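N-terminal acetyltransferase-like protein (Chaetomium thermophilum, PDB 5NNP) probably serves as the helical-repeat auxiliary subunit of an N-terminal acetyltransferase A complex, holding the catalytic partner that modifies protein N-termini. Local coordinates at residues A[412-415]-A[416-420]; A[150-153]-A[154-158]. One frame throughout, in Å; residues are numbered along the deposited sequence.

Interaction 1: residues A[412-415]-A[416-420]; sequences MTKA and RIFKH. With PO4 (phosphate ion), chain U.
R416 lies alongside M412, one helical turn earlier, both side chains pointing the same way from helix 408-421. Its backbone N donates to M412 O at 3.2 Å. With CG anti to the backbone N (chi1 -177°) the arginine chain runs straight and then bends at chi3, turning one edge of the guanidinium to a phosphate ion, probably from the crystallisation liquor: NE and NH2 both hydrogen-bond to phosphate O4, at 3.1 and 2.8 Å. NH1 lies 4.0 Å from OG1 of T413, a hydroxyl bonded to Y376 instead. A long side chain suits this place, since it also touches K447 and Y451 of helix 442-454. I417 follows, its N bonded to T413 O, and its branched apolar side chain brings CG1 against that same carbonyl oxygen and packs on A393 of helix 390-403. F418 turns its ring beside K414: CE of K414 lies 3.8 Å from CE2 of F418, while K414 O lies over one ring face; the lysine's ammonium goes on to a salt bridge with E398. K419 N closes the next turn on O of A415 (2.9 Å, nearly straight at 175°), a small residue facing helix 424-436, and its flexible chain carries NZ to 3.1 Å from phosphate O2. K450 also binds the ion. Helix 408-421, packed on 390-403 and 424-436 and touching 442-454, is consistent with antiparallel helical-hairpin repeats of TPR type.

Interaction 2: residues A[150-153]-A[154-158]; sequences TALA and IAYHL
Y156 rests its ring against L152, one turn back on helix 146-159, and the two side chains cross at a slant. Followed outward, CB of Y156 meets the carbonyl oxygens of both A153 and L152, at 3.6 Å from each. CG stays near L152 O, and CD2 comes to 3.4 Å from that oxygen, which also accepts the backbone N-H of Y156. CE2 is the atom that makes the apolar contact, 3.6 Å from CD1 of L152 and close to its CG; CZ of Y156 still has CD1 of L152 at 4.0 Å. The leucine's own chain, with CG anti to the backbone N (chi1 173°), carries its CD1 toward the CE2 side of the tyrosine ring. Were Y156 an alanine, CD1 of L152 would probably lose its ring partner and a gap would open beside V132 of helix 128-141. A second pair lies on another side: CD1 of I154 meets CG2 of T150 at 3.7 Å, and I537 of helix 537-547 touches both side chains. Small A153 and A155 let the flanking helices come near, A153 against L169 and A155 against Y131 and V132. H157 donates its backbone N-H to A153 O; its ND1 and NE2 hydrogen-bond to Y193 and E200. The packing of helix 146-159 between helices 128-141 and 162-175 is consistent with the TPR-like helical-repeat fold of this family.

How the interactions relate
Interactions 1 and 2 each occupy one helix of the same all-helical chain, with 150-158 earlier in sequence than 412-420. Their centres are 53 Å apart and their nearest atoms about 40 Å, on opposite sides of the chain's centre, so neither touches the other. Both are single-helix contacts wedged among neighbouring helices, yet their polar ends differ: residues 416-420 reach a phosphate ion, probably from the crystallisation liquor, whereas 154-158 put a histidine between a tyrosine and a glutamate of helix 185-200. The bound carboxymethyl coenzyme A lies about 13 Å from the side chain of M412 in interaction 1, so it does not touch that residue.

Interaction 1: residues A[412-415]-A[416-420]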
loop_
_atom_site.group_PDB
_atom_site.type_symbol
_atom_site.label_atom_id
_atom_site.label_comp_id
_atom_site.label_asym_id
_atom_site.label_seq_id
_atom_site.Cartn_x
_atom_site.Cartn_y
_atom_site.Cartn_z
ATOM N N MET A 412 2.981 -24.627 -16.114
ATOM C CA MET A 412 2.178 -23.527 -15.595
ATOM C C MET A 412 1.427 -22.845 -16.725
ATOM O O MET A 412 0.229 -22.590 -16.627
ATOM C CB MET A 412 3.058 -22.517 -14.871
ATOM C CG MET A 412 2.297 -21.336 -14.375
ATOM S SD MET A 412 3.278 -20.178 -13.385
ATOM C CE MET A 412 4.700 -19.893 -14.434
ATOM N N THR A 413 2.147 -22.560 -17.805
ATOM C CA THR A 413 1.557 -21.950 -18.987
ATOM C C THR A 413 0.512 -22.872 -19.615
ATOM O O THR A 413 -0.538 -22.416 -20.081
ATOM C CB THR A 413 2.637 -21.601 -20.028
ATOM O OG1 THR A 413 3.331 -20.423 -19.609
ATOM C CG2 THR A 413 2.011 -21.331 -21.388
ATOM N N LYS A 414 0.806 -24.169 -19.622
ATOM C CA LYS A 414 -0.110 -25.149 -20.176
ATOM C C LYS A 414 -1.470 -25.095 -19.496
ATOM O O LYS A 414 -2.511 -25.023 -20.158
ATOM C CB LYS A 414 0.471 -26.546 -20.043
ATOM C CG LYS A 414 -0.348 -27.591 -20.751
ATOM C CD LYS A 414 0.386 -28.884 -20.805
ATOM C CE LYS A 414 -0.519 -30.003 -20.398
ATOM N NZ LYS A 414 0.073 -31.282 -20.845
ATOM N N ALA A 415 -1.443 -25.149 -18.166
ATOM C CA ALA A 415 -2.644 -24.985 -17.353
ATOM C C ALA A 415 -3.421 -23.716 -17.711
ATOM O O ALA A 415 -4.652 -23.713 -17.703
ATOM C CB ALA A 415 -2.273 -24.973 -15.851
ATOM N N ARG A 416 -2.704 -22.640 -18.005
ATOM C CA ARG A 416 -3.337 -21.352 -18.270
ATOM C C ARG A 416 -4.076 -21.384 -19.603
ATOM O O ARG A 416 -5.091 -20.710 -19.783
ATOM C CB ARG A 416 -2.298 -20.226 -18.257
ATOM C CG ARG A 416 -2.879 -18.838 -18.446
ATOM C CD ARG A 416 -1.804 -17.762 -18.341
ATOM N NE ARG A 416 -1.340 -17.566 -16.967
ATOM C CZ ARG A 416 -0.211 -18.066 -16.470
ATOM N NH1 ARG A 416 0.593 -18.801 -17.231
ATOM N NH2 ARG A 416 0.120 -17.825 -15.204
ATOM N N ILE A 417 -3.570 -22.190 -20.530
ATOM C CA ILE A 417 -4.213 -22.370 -21.823
ATOM C C ILE A 417 -5.530 -23.118 -21.631
ATOM O O ILE A 417 -6.580 -22.746 -22.197
ATOM C CB ILE A 417 -3.280 -23.119 -22.797
ATOM C CG1 ILE A 417 -1.984 -22.322 -22.968
ATOM C CG2 ILE A 417 -3.942 -23.339 -24.144
ATOM C CD1 ILE A 417 -0.983 -22.941 -23.912
ATOM N N PHE A 418 -5.478 -24.161 -20.807
ATOM C CA PHE A 418 -6.689 -24.892 -20.445
ATOM C C PHE A 418 -7.703 -23.947 -19.838
ATOM O O PHE A 418 -8.858 -23.925 -20.257
ATOM C CB PHE A 418 -6.379 -26.020 -19.469
ATOM C CG PHE A 418 -5.642 -27.159 -20.090
ATOM C CD1 PHE A 418 -5.798 -27.438 -21.439
ATOM C CD2 PHE A 418 -4.791 -27.948 -19.334
ATOM C CE1 PHE A 418 -5.126 -28.491 -22.023
ATOM C CE2 PHE A 418 -4.110 -28.996 -19.910
ATOM C CZ PHE A 418 -4.278 -29.272 -21.257
ATOM N N LYS A 419 -7.262 -23.174 -18.848
ATOM C CA LYS A 419 -8.097 -22.126 -18.275
ATOM C C LYS A 419 -8.796 -21.309 -19.370
ATOM O O LYS A 419 -10.017 -21.169 -19.357
ATOM C CB LYS A 419 -7.274 -21.196 -17.380
ATOM C CG LYS A 419 -8.140 -20.267 -16.532
ATOM C CD LYS A 419 -7.351 -19.147 -15.900
ATOM C CE LYS A 419 -7.275 -17.949 -16.829
ATOM N NZ LYS A 419 -6.439 -16.835 -16.285
ATOM N N HIS A 420 -8.023 -20.792 -20.324
ATOM C CA HIS A 420 -8.597 -19.989 -21.400
ATOM C C HIS A 420 -9.512 -20.809 -22.295
ATOM O O HIS A 420 -10.474 -20.279 -22.851
ATOM C CB HIS A 420 -7.507 -19.341 -22.242
ATOM C CG HIS A 420 -6.715 -18.306 -21.507
ATOM N ND1 HIS A 420 -5.368 -18.101 -21.732
ATOM C CD2 HIS A 420 -7.077 -17.413 -20.560
ATOM C CE1 HIS A 420 -4.937 -17.127 -20.953
ATOM N NE2 HIS A 420 -5.953 -16.694 -20.227
HETATM P P PO4 U . -3.284 -16.418 -13.932
HETATM O O1 PO4 U . -3.608 -17.819 -14.385
HETATM O O2 PO4 U . -4.196 -15.459 -14.665
HETATM O O3 PO4 U . -3.512 -16.275 -12.442
HETATM O O4 PO4 U . -1.834 -16.127 -14.242
#

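Interaction 2: residues A[150-153]-A[154-158]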
loop_
_atom_site.group_PDB
_atom_site.type_symbol
_atom_site.label_atom_id
_atom_site.label_comp_id
_atom_site.label_asym_id
_atom_site.label_seq_id
_atom_site.Cartn_x
_atom_site.Cartn_y
_atom_site.Cartn_z
ATOM N N THR A 150 9.724 20.440 14.810
ATOM C CA THR A 150 9.379 19.694 13.599
ATOM C C THR A 150 7.917 19.240 13.588
ATOM O O THR A 150 7.227 19.394 12.587
ATOM C CB THR A 150 10.282 18.478 13.452
ATOM O OG1 THR A 150 11.630 18.929 13.428
ATOM C CG2 THR A 150 9.963 17.695 12.165
ATOM N N ALA A 151 7.460 18.700 14.718
ATOM C CA ALA A 151 6.072 18.285 14.887
ATOM C C ALA A 151 5.079 19.424 14.642
ATOM O O ALA A 151 4.076 19.225 13.960
ATOM C CB ALA A 151 5.867 17.705 16.278
ATOM N N LEU A 152 5.358 20.613 15.191
ATOM C CA LEU A 152 4.480 21.760 14.973
ATOM C C LEU A 152 4.532 22.190 13.512
ATOM O O LEU A 152 3.510 22.574 12.954
ATOM C CB LEU A 152 4.829 22.947 15.884
ATOM C CG LEU A 152 4.029 24.238 15.569
ATOM C CD1 LEU A 152 2.504 24.069 15.758
ATOM C CD2 LEU A 152 4.536 25.460 16.318
ATOM N N ALA A 153 5.704 22.111 12.886
ATOM C CA ALA A 153 5.803 22.341 11.444
ATOM C C ALA A 153 4.966 21.322 10.636
ATOM O O ALA A 153 4.256 21.695 9.695
ATOM C CB ALA A 153 7.238 22.300 11.009
ATOM N N ILE A 154 5.030 20.047 11.025
ATOM C CA ILE A 154 4.234 19.015 10.363
ATOM C C ILE A 154 2.725 19.284 10.495
ATOM O O ILE A 154 1.982 19.169 9.513
ATOM C CB ILE A 154 4.557 17.614 10.919
ATOM C CG1 ILE A 154 5.955 17.177 10.479
ATOM C CG2 ILE A 154 3.538 16.602 10.462
ATOM C CD1 ILE A 154 6.608 16.214 11.429
ATOM N N ALA A 155 2.278 19.662 11.693
ATOM C CA ALA A 155 0.859 19.933 11.922
ATOM C C ALA A 155 0.376 21.066 11.033
ATOM O O ALA A 155 -0.711 20.990 10.440
ATOM C CB ALA A 155 0.603 20.267 13.362
ATOM N N TYR A 156 1.184 22.122 10.945
ATOM C CA TYR A 156 0.853 23.248 10.077
ATOM C C TYR A 156 0.799 22.809 8.616
ATOM O O TYR A 156 -0.129 23.147 7.886
ATOM C CB TYR A 156 1.879 24.368 10.231
ATOM C CG TYR A 156 1.622 25.322 11.366
ATOM C CD1 TYR A 156 0.351 25.821 11.612
ATOM C CD2 TYR A 156 2.660 25.750 12.175
ATOM C CE1 TYR A 156 0.129 26.724 12.655
ATOM C CE2 TYR A 156 2.450 26.623 13.206
ATOM C CZ TYR A 156 1.194 27.111 13.448
ATOM O OH TYR A 156 1.028 27.980 14.495
ATOM N N HIS A 157 1.818 22.055 8.213
ATOM C CA HIS A 157 1.954 21.510 6.865
ATOM C C HIS A 157 0.747 20.675 6.439
ATOM O O HIS A 157 0.177 20.885 5.363
ATOM C CB HIS A 157 3.228 20.669 6.793
ATOM C CG HIS A 157 3.587 20.237 5.408
ATOM N ND1 HIS A 157 4.517 19.251 5.161
ATOM C CD2 HIS A 157 3.134 20.644 4.201
ATOM C CE1 HIS A 157 4.623 19.071 3.854
ATOM N NE2 HIS A 157 3.797 19.900 3.250
ATOM N N LEU A 158 0.352 19.732 7.292
ATOM C CA LEU A 158 -0.770 18.861 6.975
ATOM C C LEU A 158 -2.077 19.643 7.013
ATOM O O LEU A 158 -3.059 19.231 6.390
ATOM C CB LEU A 158 -0.831 17.676 7.937
ATOM C CG LEU A 158 0.334 16.674 7.863
ATOM C CD1 LEU A 158 0.127 15.522 8.855
ATOM C CD2 LEU A 158 0.505 16.150 6.435
#